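Local coordinates for coiled-coil quantitatively-enriched protein 1 (Schizosaccharomyces pombe, PDB 7CUJ) that links telomeres to the meiotic centrosome component pcp1, is needed for normal telomere clusters in meiotic prophase, and is required for telomere length regulation and chromosome segregation, at residues His27-Tyr32 and Arg54-Ser59; Ala290-Asn295 and Phe299-Leu304. One frame throughout, in Å; residues are numbered along the deposited sequence.

Contact 1: His27-Tyr32 and Arg54-Ser59; sequences HRLVQY and RLFIQS
Phe-56 brings its ring up to Leu-29 and Val-30, and Leu-29 and Phe-56 carry most of the contact between the two segments. These form an antiparallel helix pair, at 175°, with axes 10.8 Å apart, and the backbones come nearest at Leu-29 and Phe-56. The pair belongs to a domain of parallel sheet and helices, one piece of the longer protein. With CG of Phe-56 anti to the backbone N (chi1 169°), the torsion carries the far end of the ring toward helix 20-32. Its CE1 meets the branch carbon CG of Leu-29 at 3.6 Å, an approach that slants across the ring, while CG2 of Val-30 arrives near the ring plane, at the edge, 3.9 Å from CE1. Around the same ring lie Val-237 and Val-240 of helix 232-243, Ile-37 of helix 34-41, and Phe-33, which forms an edge-to-face pair with it. One turn on, Ser-59 presents its CB rather than its hydroxyl: CD1 of Leu-29 rests 3.7 Å from that CB. Both Leu-29 methyls touch Ser-59 CB and the Phe-56 ring, CD1 nearer the serine and CD2 nearer CE1. Ser-59 OG turns back along its own helix to donate to Leu-55 O at 2.8 Å, tilted 31° from the carbonyl plane; Ser-59 N reaches that oxygen from the opposite face. Another protein chain of the assembly also packs apolar groups on Leu-29 and Ser-59. Two donors therefore grip the Leu-55 carbonyl, and the buried hydroxyl is satisfied within its own helix, leaving the meeting of the two helices here to apolar carbon surfaces.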
ATOM      1  N   HIS A  27     -10.882   5.623  -9.373  1.00 20.60           N
ATOM      2  CA  HIS A  27     -10.111   4.425  -9.655  1.00 21.98           C
ATOM      3  C   HIS A  27      -8.695   4.576  -9.099  1.00 21.62           C
ATOM      4  O   HIS A  27      -8.187   3.662  -8.457  1.00 21.24           O
ATOM      5  CB  HIS A  27     -10.166   4.090 -11.154  1.00 24.79           C
ATOM      6  CG  HIS A  27      -9.176   3.061 -11.589  1.00 27.99           C
ATOM      7  ND1 HIS A  27      -9.525   1.737 -11.794  1.00 30.12           N
ATOM      8  CD2 HIS A  27      -7.856   3.151 -11.868  1.00 29.51           C
ATOM      9  CE1 HIS A  27      -8.463   1.057 -12.178  1.00 31.46           C
ATOM     10  NE2 HIS A  27      -7.426   1.903 -12.230  1.00 31.27           N
ATOM     11  N   ARG A  28      -8.084   5.744  -9.333  1.00 21.83           N
ATOM     12  CA  ARG A  28      -6.739   6.050  -8.868  1.00 22.39           C
ATOM     13  C   ARG A  28      -6.704   6.035  -7.341  1.00 20.12           C
ATOM     14  O   ARG A  28      -5.753   5.526  -6.746  1.00 19.73           O
ATOM     15  CB  ARG A  28      -6.279   7.405  -9.418  1.00 24.68           C
ATOM     16  CG  ARG A  28      -4.853   7.810  -9.053  1.00 27.09           C
ATOM     17  CD  ARG A  28      -3.743   7.009  -9.723  1.00 30.63           C
ATOM     18  NE  ARG A  28      -3.743   7.089 -11.182  1.00 34.60           N
ATOM     19  CZ  ARG A  28      -3.041   7.957 -11.908  1.00 36.67           C
ATOM     20  NH1 ARG A  28      -3.126   7.928 -13.228  1.00 39.08           N
ATOM     21  NH2 ARG A  28      -2.259   8.849 -11.322  1.00 37.89           N
ATOM     22  N   LEU A  29      -7.754   6.592  -6.726  1.00 18.41           N
ATOM     23  CA  LEU A  29      -7.844   6.746  -5.282  1.00 17.25           C
ATOM     24  C   LEU A  29      -7.878   5.379  -4.600  1.00 17.10           C
ATOM     25  O   LEU A  29      -7.133   5.144  -3.650  1.00 17.39           O
ATOM     26  CB  LEU A  29      -9.093   7.569  -4.947  1.00 15.98           C
ATOM     27  CG  LEU A  29      -9.374   7.765  -3.458  1.00 14.83           C
ATOM     28  CD1 LEU A  29      -8.267   8.576  -2.797  1.00 14.77           C
ATOM     29  CD2 LEU A  29     -10.731   8.416  -3.243  1.00 13.84           C
ATOM     30  N   VAL A  30      -8.745   4.486  -5.097  1.00 16.61           N
ATOM     31  CA  VAL A  30      -8.913   3.158  -4.532  1.00 16.49           C
ATOM     32  C   VAL A  30      -7.618   2.363  -4.700  1.00 17.20           C
ATOM     33  O   VAL A  30      -7.229   1.623  -3.803  1.00 17.65           O
ATOM     34  CB  VAL A  30     -10.126   2.434  -5.150  1.00 16.30           C
ATOM     35  CG1 VAL A  30     -10.123   0.943  -4.846  1.00 16.42           C
ATOM     36  CG2 VAL A  30     -11.439   3.066  -4.711  1.00 15.63           C
ATOM     37  N   GLN A  31      -6.969   2.538  -5.857  1.00 18.04           N
ATOM     38  CA  GLN A  31      -5.724   1.872  -6.203  1.00 20.00           C
ATOM     39  C   GLN A  31      -4.623   2.294  -5.228  1.00 19.08           C
ATOM     40  O   GLN A  31      -3.889   1.449  -4.723  1.00 20.37           O
ATOM     41  CB  GLN A  31      -5.387   2.203  -7.659  1.00 23.98           C
ATOM     42  CG  GLN A  31      -4.098   1.581  -8.177  1.00 28.25           C
ATOM     43  CD  GLN A  31      -3.663   2.224  -9.474  1.00 33.11           C
ATOM     44  OE1 GLN A  31      -3.350   3.413  -9.526  1.00 37.43           O
ATOM     45  NE2 GLN A  31      -3.634   1.437 -10.537  1.00 36.40           N
ATOM     46  N   TYR A  32      -4.537   3.604  -4.956  1.00 17.30           N
ATOM     47  CA  TYR A  32      -3.540   4.183  -4.069  1.00 16.05           C
ATOM     48  C   TYR A  32      -3.767   3.701  -2.636  1.00 15.07           C
ATOM     49  O   TYR A  32      -2.820   3.601  -1.860  1.00 15.71           O
ATOM     50  CB  TYR A  32      -3.580   5.713  -4.155  1.00 15.96           C
ATOM     51  CG  TYR A  32      -2.471   6.419  -3.415  1.00 15.91           C
ATOM     52  CD1 TYR A  32      -1.250   6.660  -4.027  1.00 16.58           C
ATOM     53  CD2 TYR A  32      -2.634   6.835  -2.100  1.00 15.15           C
ATOM     54  CE1 TYR A  32      -0.219   7.294  -3.354  1.00 16.90           C
ATOM     55  CE2 TYR A  32      -1.612   7.472  -1.414  1.00 15.59           C
ATOM     56  CZ  TYR A  32      -0.399   7.698  -2.043  1.00 16.44           C
ATOM     57  OH  TYR A  32       0.621   8.320  -1.388  1.00 17.70           O
ATOM     58  N   ARG A  54     -10.201   7.735   6.871  1.00 25.08           N
ATOM     59  CA  ARG A  54     -10.926   8.997   6.912  1.00 25.83           C
ATOM     60  C   ARG A  54     -10.438   9.916   5.792  1.00 23.53           C
ATOM     61  O   ARG A  54     -11.229  10.664   5.227  1.00 24.21           O
ATOM     62  CB  ARG A  54     -10.864   9.648   8.298  1.00 29.31           C
ATOM     63  CG  ARG A  54     -11.811   9.014   9.308  1.00 32.05           C
ATOM     64  CD  ARG A  54     -12.046   9.839  10.561  1.00 35.54           C
ATOM     65  NE  ARG A  54     -10.809  10.212  11.238  1.00 38.21           N
ATOM     66  CZ  ARG A  54     -10.132   9.433  12.076  1.00 39.42           C
ATOM     67  NH1 ARG A  54     -10.563   8.214  12.357  1.00 39.16           N
ATOM     68  NH2 ARG A  54      -9.018   9.876  12.633  1.00 40.61           N
ATOM     69  N   LEU A  55      -9.144   9.833   5.465  1.00 21.89           N
ATOM     70  CA  LEU A  55      -8.580  10.616   4.376  1.00 20.29           C
ATOM     71  C   LEU A  55      -9.094  10.093   3.035  1.00 18.65           C
ATOM     72  O   LEU A  55      -9.350  10.878   2.123  1.00 18.01           O
ATOM     73  CB  LEU A  55      -7.049  10.584   4.452  1.00 20.22           C
ATOM     74  CG  LEU A  55      -6.315  11.333   3.340  1.00 20.06           C
ATOM     75  CD1 LEU A  55      -6.583  12.834   3.399  1.00 20.50           C
ATOM     76  CD2 LEU A  55      -4.820  11.041   3.379  1.00 20.35           C
ATOM     77  N   PHE A  56      -9.247   8.764   2.933  1.00 17.24           N
ATOM     78  CA  PHE A  56      -9.825   8.139   1.754  1.00 16.14           C
ATOM     79  C   PHE A  56     -11.244   8.660   1.540  1.00 16.18           C
ATOM     80  O   PHE A  56     -11.608   9.047   0.432  1.00 16.13           O
ATOM     81  CB  PHE A  56      -9.855   6.611   1.875  1.00 15.44           C
ATOM     82  CG  PHE A  56     -10.670   5.948   0.794  1.00 14.62           C
ATOM     83  CD1 PHE A  56     -10.157   5.791  -0.487  1.00 13.99           C
ATOM     84  CD2 PHE A  56     -11.968   5.519   1.039  1.00 14.71           C
ATOM     85  CE1 PHE A  56     -10.914   5.205  -1.489  1.00 13.73           C
ATOM     86  CE2 PHE A  56     -12.725   4.936   0.035  1.00 14.29           C
ATOM     87  CZ  PHE A  56     -12.198   4.780  -1.229  1.00 14.10           C
ATOM     88  N   ILE A  57     -12.032   8.664   2.618  1.00 16.87           N
ATOM     89  CA  ILE A  57     -13.418   9.096   2.567  1.00 17.71           C
ATOM     90  C   ILE A  57     -13.489  10.567   2.161  1.00 17.88           C
ATOM     91  O   ILE A  57     -14.321  10.929   1.331  1.00 17.77           O
ATOM     92  CB  ILE A  57     -14.141   8.785   3.895  1.00 19.20           C
ATOM     93  CG1 ILE A  57     -14.384   7.278   4.038  1.00 19.22           C
ATOM     94  CG2 ILE A  57     -15.435   9.585   4.019  1.00 19.23           C
ATOM     95  CD1 ILE A  57     -14.678   6.828   5.453  1.00 20.63           C
ATOM     96  N   GLN A  58     -12.602  11.396   2.733  1.00 18.05           N
ATOM     97  CA  GLN A  58     -12.585  12.825   2.457  1.00 18.86           C
ATOM     98  C   GLN A  58     -12.302  13.064   0.976  1.00 18.02           C
ATOM     99  O   GLN A  58     -13.002  13.840   0.328  1.00 18.81           O
ATOM    100  CB  GLN A  58     -11.575  13.554   3.348  1.00 20.37           C
ATOM    101  CG  GLN A  58     -11.633  15.073   3.226  1.00 23.32           C
ATOM    102  CD  GLN A  58     -12.995  15.627   3.571  1.00 25.51           C
ATOM    103  OE1 GLN A  58     -13.467  15.510   4.703  1.00 28.81           O
ATOM    104  NE2 GLN A  58     -13.647  16.235   2.589  1.00 25.03           N
ATOM    105  N   SER A  59     -11.285  12.370   0.452  1.00 16.74           N
ATOM    106  CA  SER A  59     -10.877  12.466  -0.944  1.00 15.47           C
ATOM    107  C   SER A  59     -12.020  12.071  -1.876  1.00 14.63           C
ATOM    108  O   SER A  59     -12.181  12.672  -2.935  1.00 15.49           O
ATOM    109  CB  SER A  59      -9.669  11.609  -1.206  1.00 14.84           C
ATOM    110  OG  SER A  59      -8.616  11.934  -0.319  1.00 15.42           O
TER

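Contact 2: Ala290-Asn295 and Phe299-Leu304; sequences ATWLKN and FSSWPL
Trp-292 and Trp-302 meet in a T-shaped stack, the edge of Trp-302 directed at one face of Trp-292. The six-membered rings have centroids 5.0 Å apart and planes at 81°. CE3 of Trp-302 sits 3.7 Å above the Trp-292 plane, over the middle of the indole, and the adjoining CZ3 lies 3.9 Å from CE3 of Trp-292. Pro-303 adds an off-centre CH-pi contact, its CD 4.3 Å from the centroid of the five-membered ring of Trp-292. The same CD carbon also lies over a face of the Trp-302 ring, toward the rim, so the proline wedges against both indoles. Ser-301 O is 3.5 Å from CD1 in the five-membered ring of Trp-292; on the six-membered ring the backbone N of Phe-299 lies loosely at the edge, nearest CZ2. What positions Trp-292 is partly its torsion: CG lies anti to the backbone N (chi1 179°), which sends the indole from the last turn of the helix toward the returning chain. NE1 then donates to Asn-298 O in the connecting loop, which should limit rotation of the ring. With an alanine here, the edge of Trp-302 is likely to lose the face it meets and Asn-298 O this donor, and a gap would probably open beside Pro-303. Asn-295, the first residue to leave helical geometry, begins the reversal that brings 299-304 back alongside. Leu-12 of strand 11-16, the outermost strand at that side of the parallel sheet within this chain, touches both indoles, with Ile-14 adding to Trp-302, while Pro-303 and Leu-304 pack back onto helix 275-294.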
ATOM      1  N   ALA A 290     -37.674  20.615 -12.738  1.00 53.72           N
ATOM      2  CA  ALA A 290     -38.193  21.966 -12.888  1.00 56.03           C
ATOM      3  C   ALA A 290     -39.705  21.903 -13.081  1.00 58.08           C
ATOM      4  O   ALA A 290     -40.454  22.501 -12.310  1.00 58.99           O
ATOM      5  CB  ALA A 290     -37.507  22.664 -14.039  1.00 56.17           C
ATOM      6  N   THR A 291     -40.128  21.141 -14.098  1.00 59.92           N
ATOM      7  CA  THR A 291     -41.528  20.882 -14.391  1.00 61.22           C
ATOM      8  C   THR A 291     -42.249  20.478 -13.109  1.00 60.84           C
ATOM      9  O   THR A 291     -43.346  20.956 -12.835  1.00 65.23           O
ATOM     10  CB  THR A 291     -41.670  19.810 -15.479  1.00 62.11           C
ATOM     11  OG1 THR A 291     -40.914  20.237 -16.612  1.00 62.63           O
ATOM     12  CG2 THR A 291     -43.104  19.552 -15.887  1.00 65.12           C
ATOM     13  N   TRP A 292     -41.603  19.610 -12.324  1.00 58.40           N
ATOM     14  CA  TRP A 292     -42.175  19.081 -11.099  1.00 57.26           C
ATOM     15  C   TRP A 292     -42.390  20.189 -10.066  1.00 59.66           C
ATOM     16  O   TRP A 292     -43.420  20.210  -9.395  1.00 62.01           O
ATOM     17  CB  TRP A 292     -41.304  17.949 -10.543  1.00 53.92           C
ATOM     18  CG  TRP A 292     -41.842  17.380  -9.270  1.00 53.02           C
ATOM     19  CD1 TRP A 292     -42.901  16.529  -9.139  1.00 54.19           C
ATOM     20  CD2 TRP A 292     -41.360  17.637  -7.940  1.00 51.93           C
ATOM     21  NE1 TRP A 292     -43.106  16.234  -7.819  1.00 54.54           N
ATOM     22  CE2 TRP A 292     -42.176  16.894  -7.058  1.00 53.10           C
ATOM     23  CE3 TRP A 292     -40.321  18.411  -7.407  1.00 49.97           C
ATOM     24  CZ2 TRP A 292     -41.982  16.904  -5.677  1.00 52.47           C
ATOM     25  CZ3 TRP A 292     -40.131  18.424  -6.042  1.00 49.49           C
ATOM     26  CH2 TRP A 292     -40.953  17.679  -5.191  1.00 50.90           C
ATOM     27  N   LEU A 293     -41.410  21.095  -9.947  1.00 57.41           N
ATOM     28  CA  LEU A 293     -41.454  22.177  -8.972  1.00 57.75           C
ATOM     29  C   LEU A 293     -42.536  23.192  -9.344  1.00 60.24           C
ATOM     30  O   LEU A 293     -43.159  23.784  -8.463  1.00 59.18           O
ATOM     31  CB  LEU A 293     -40.080  22.850  -8.894  1.00 54.07           C
ATOM     32  CG  LEU A 293     -39.007  22.101  -8.104  1.00 50.99           C
ATOM     33  CD1 LEU A 293     -37.628  22.655  -8.421  1.00 47.57           C
ATOM     34  CD2 LEU A 293     -39.275  22.176  -6.609  1.00 50.00           C
ATOM     35  N   LYS A 294     -42.740  23.386 -10.655  1.00 62.88           N
ATOM     36  CA  LYS A 294     -43.726  24.316 -11.182  1.00 66.04           C
ATOM     37  C   LYS A 294     -45.133  23.864 -10.795  1.00 69.23           C
ATOM     38  O   LYS A 294     -46.017  24.697 -10.616  1.00 71.34           O
ATOM     39  CB  LYS A 294     -43.629  24.394 -12.709  1.00 69.16           C
ATOM     40  CG  LYS A 294     -42.408  25.109 -13.268  1.00 66.96           C
ATOM     41  CD  LYS A 294     -42.320  24.974 -14.770  1.00 70.18           C
ATOM     42  CE  LYS A 294     -41.069  25.591 -15.354  1.00 70.18           C
ATOM     43  NZ  LYS A 294     -40.942  25.290 -16.799  1.00 73.25           N
ATOM     44  N   ASN A 295     -45.318  22.543 -10.668  1.00 68.41           N
ATOM     45  CA  ASN A 295     -46.623  21.939 -10.455  1.00 69.45           C
ATOM     46  C   ASN A 295     -46.803  21.554  -8.985  1.00 69.64           C
ATOM     47  O   ASN A 295     -47.326  20.483  -8.682  1.00 72.52           O
ATOM     48  CB  ASN A 295     -46.858  20.745 -11.391  1.00 69.06           C
ATOM     49  CG  ASN A 295     -46.584  21.034 -12.853  1.00 68.30           C
ATOM     50  OD1 ASN A 295     -46.330  22.175 -13.238  1.00 69.48           O
ATOM     51  ND2 ASN A 295     -46.628  20.000 -13.679  1.00 66.05           N
ATOM     52  N   PHE A 299     -45.594  15.003  -4.008  1.00 62.45           N
ATOM     53  CA  PHE A 299     -44.858  13.828  -3.569  1.00 61.81           C
ATOM     54  C   PHE A 299     -45.171  12.649  -4.491  1.00 60.40           C
ATOM     55  O   PHE A 299     -44.294  11.840  -4.785  1.00 57.09           O
ATOM     56  CB  PHE A 299     -45.169  13.511  -2.102  1.00 66.48           C
ATOM     57  CG  PHE A 299     -44.443  12.314  -1.535  1.00 69.56           C
ATOM     58  CD1 PHE A 299     -43.059  12.304  -1.425  1.00 68.48           C
ATOM     59  CD2 PHE A 299     -45.144  11.197  -1.099  1.00 74.15           C
ATOM     60  CE1 PHE A 299     -42.391  11.203  -0.904  1.00 69.50           C
ATOM     61  CE2 PHE A 299     -44.475  10.098  -0.575  1.00 74.19           C
ATOM     62  CZ  PHE A 299     -43.100  10.101  -0.480  1.00 71.67           C
ATOM     63  N   SER A 300     -46.418  12.602  -4.976  1.00 61.86           N
ATOM     64  CA  SER A 300     -46.977  11.464  -5.688  1.00 61.38           C
ATOM     65  C   SER A 300     -46.577  11.456  -7.163  1.00 59.48           C
ATOM     66  O   SER A 300     -46.721  10.434  -7.827  1.00 61.80           O
ATOM     67  CB  SER A 300     -48.476  11.446  -5.548  1.00 64.70           C
ATOM     68  OG  SER A 300     -49.051  12.600  -6.150  1.00 63.66           O
ATOM     69  N   SER A 301     -46.114  12.594  -7.692  1.00 57.55           N
ATOM     70  CA  SER A 301     -45.787  12.648  -9.109  1.00 56.74           C
ATOM     71  C   SER A 301     -44.309  12.973  -9.325  1.00 52.65           C
ATOM     72  O   SER A 301     -43.921  13.432 -10.396  1.00 51.34           O
ATOM     73  CB  SER A 301     -46.708  13.575  -9.867  1.00 58.08           C
ATOM     74  OG  SER A 301     -46.439  14.928  -9.545  1.00 57.66           O
ATOM     75  N   TRP A 302     -43.498  12.704  -8.294  1.00 51.68           N
ATOM     76  CA  TRP A 302     -42.046  12.767  -8.366  1.00 49.76           C
ATOM     77  C   TRP A 302     -41.557  11.912  -9.534  1.00 48.49           C
ATOM     78  O   TRP A 302     -41.825  10.714  -9.570  1.00 49.38           O
ATOM     79  CB  TRP A 302     -41.455  12.302  -7.029  1.00 49.77           C
ATOM     80  CG  TRP A 302     -39.964  12.173  -7.008  1.00 48.71           C
ATOM     81  CD1 TRP A 302     -39.243  11.019  -6.898  1.00 48.39           C
ATOM     82  CD2 TRP A 302     -39.002  13.242  -7.081  1.00 47.29           C
ATOM     83  NE1 TRP A 302     -37.903  11.296  -6.900  1.00 47.13           N
ATOM     84  CE2 TRP A 302     -37.723  12.650  -7.010  1.00 46.29           C
ATOM     85  CE3 TRP A 302     -39.096  14.634  -7.197  1.00 47.19           C
ATOM     86  CZ2 TRP A 302     -36.550  13.404  -7.056  1.00 44.41           C
ATOM     87  CZ3 TRP A 302     -37.937  15.378  -7.245  1.00 46.23           C
ATOM     88  CH2 TRP A 302     -36.681  14.770  -7.175  1.00 44.96           C
ATOM     89  N   PRO A 303     -40.852  12.496 -10.532  1.00 47.48           N
ATOM     90  CA  PRO A 303     -40.569  11.797 -11.787  1.00 48.73           C
ATOM     91  C   PRO A 303     -39.288  10.962 -11.865  1.00 47.38           C
ATOM     92  O   PRO A 303     -39.065  10.275 -12.860  1.00 49.28           O
ATOM     93  CB  PRO A 303     -40.489  12.979 -12.764  1.00 48.01           C
ATOM     94  CG  PRO A 303     -39.836  14.076 -11.949  1.00 45.42           C
ATOM     95  CD  PRO A 303     -40.336  13.875 -10.531  1.00 45.40           C
ATOM     96  N   LEU A 304     -38.454  11.013 -10.819  1.00 45.27           N
ATOM     97  CA  LEU A 304     -37.151  10.365 -10.869  1.00 44.53           C
ATOM     98  C   LEU A 304     -37.215   8.987 -10.216  1.00 44.72           C
ATOM     99  O   LEU A 304     -37.854   8.817  -9.178  1.00 44.96           O
ATOM    100  CB  LEU A 304     -36.106  11.246 -10.176  1.00 40.96           C
ATOM    101  CG  LEU A 304     -35.832  12.609 -10.815  1.00 41.10           C
ATOM    102  CD1 LEU A 304     -34.607  13.258 -10.189  1.00 38.16           C
ATOM    103  CD2 LEU A 304     -35.648  12.491 -12.322  1.00 41.37           C
TER

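Contact 1 is a buried helix-to-helix junction, whereas contact 2 lies at the surface, where one buried tryptophan receives a largely exposed chain. They share no helix or strand: the first joins helices 20-32 and 47-65, the second folds the chain after helix 275-294 back toward that helix and strand 11-16, outermost within this chain. Their centres are 36 Å apart, on opposite sides of the chain's centre. Both rely on aromatic rings, but contact 1 sets a phenyl among aliphatic branches, while contact 2 sets one indole edge against another's face and adds a proline. Other protein chains border contact 1; none in the assembly touches the segments of contact 2.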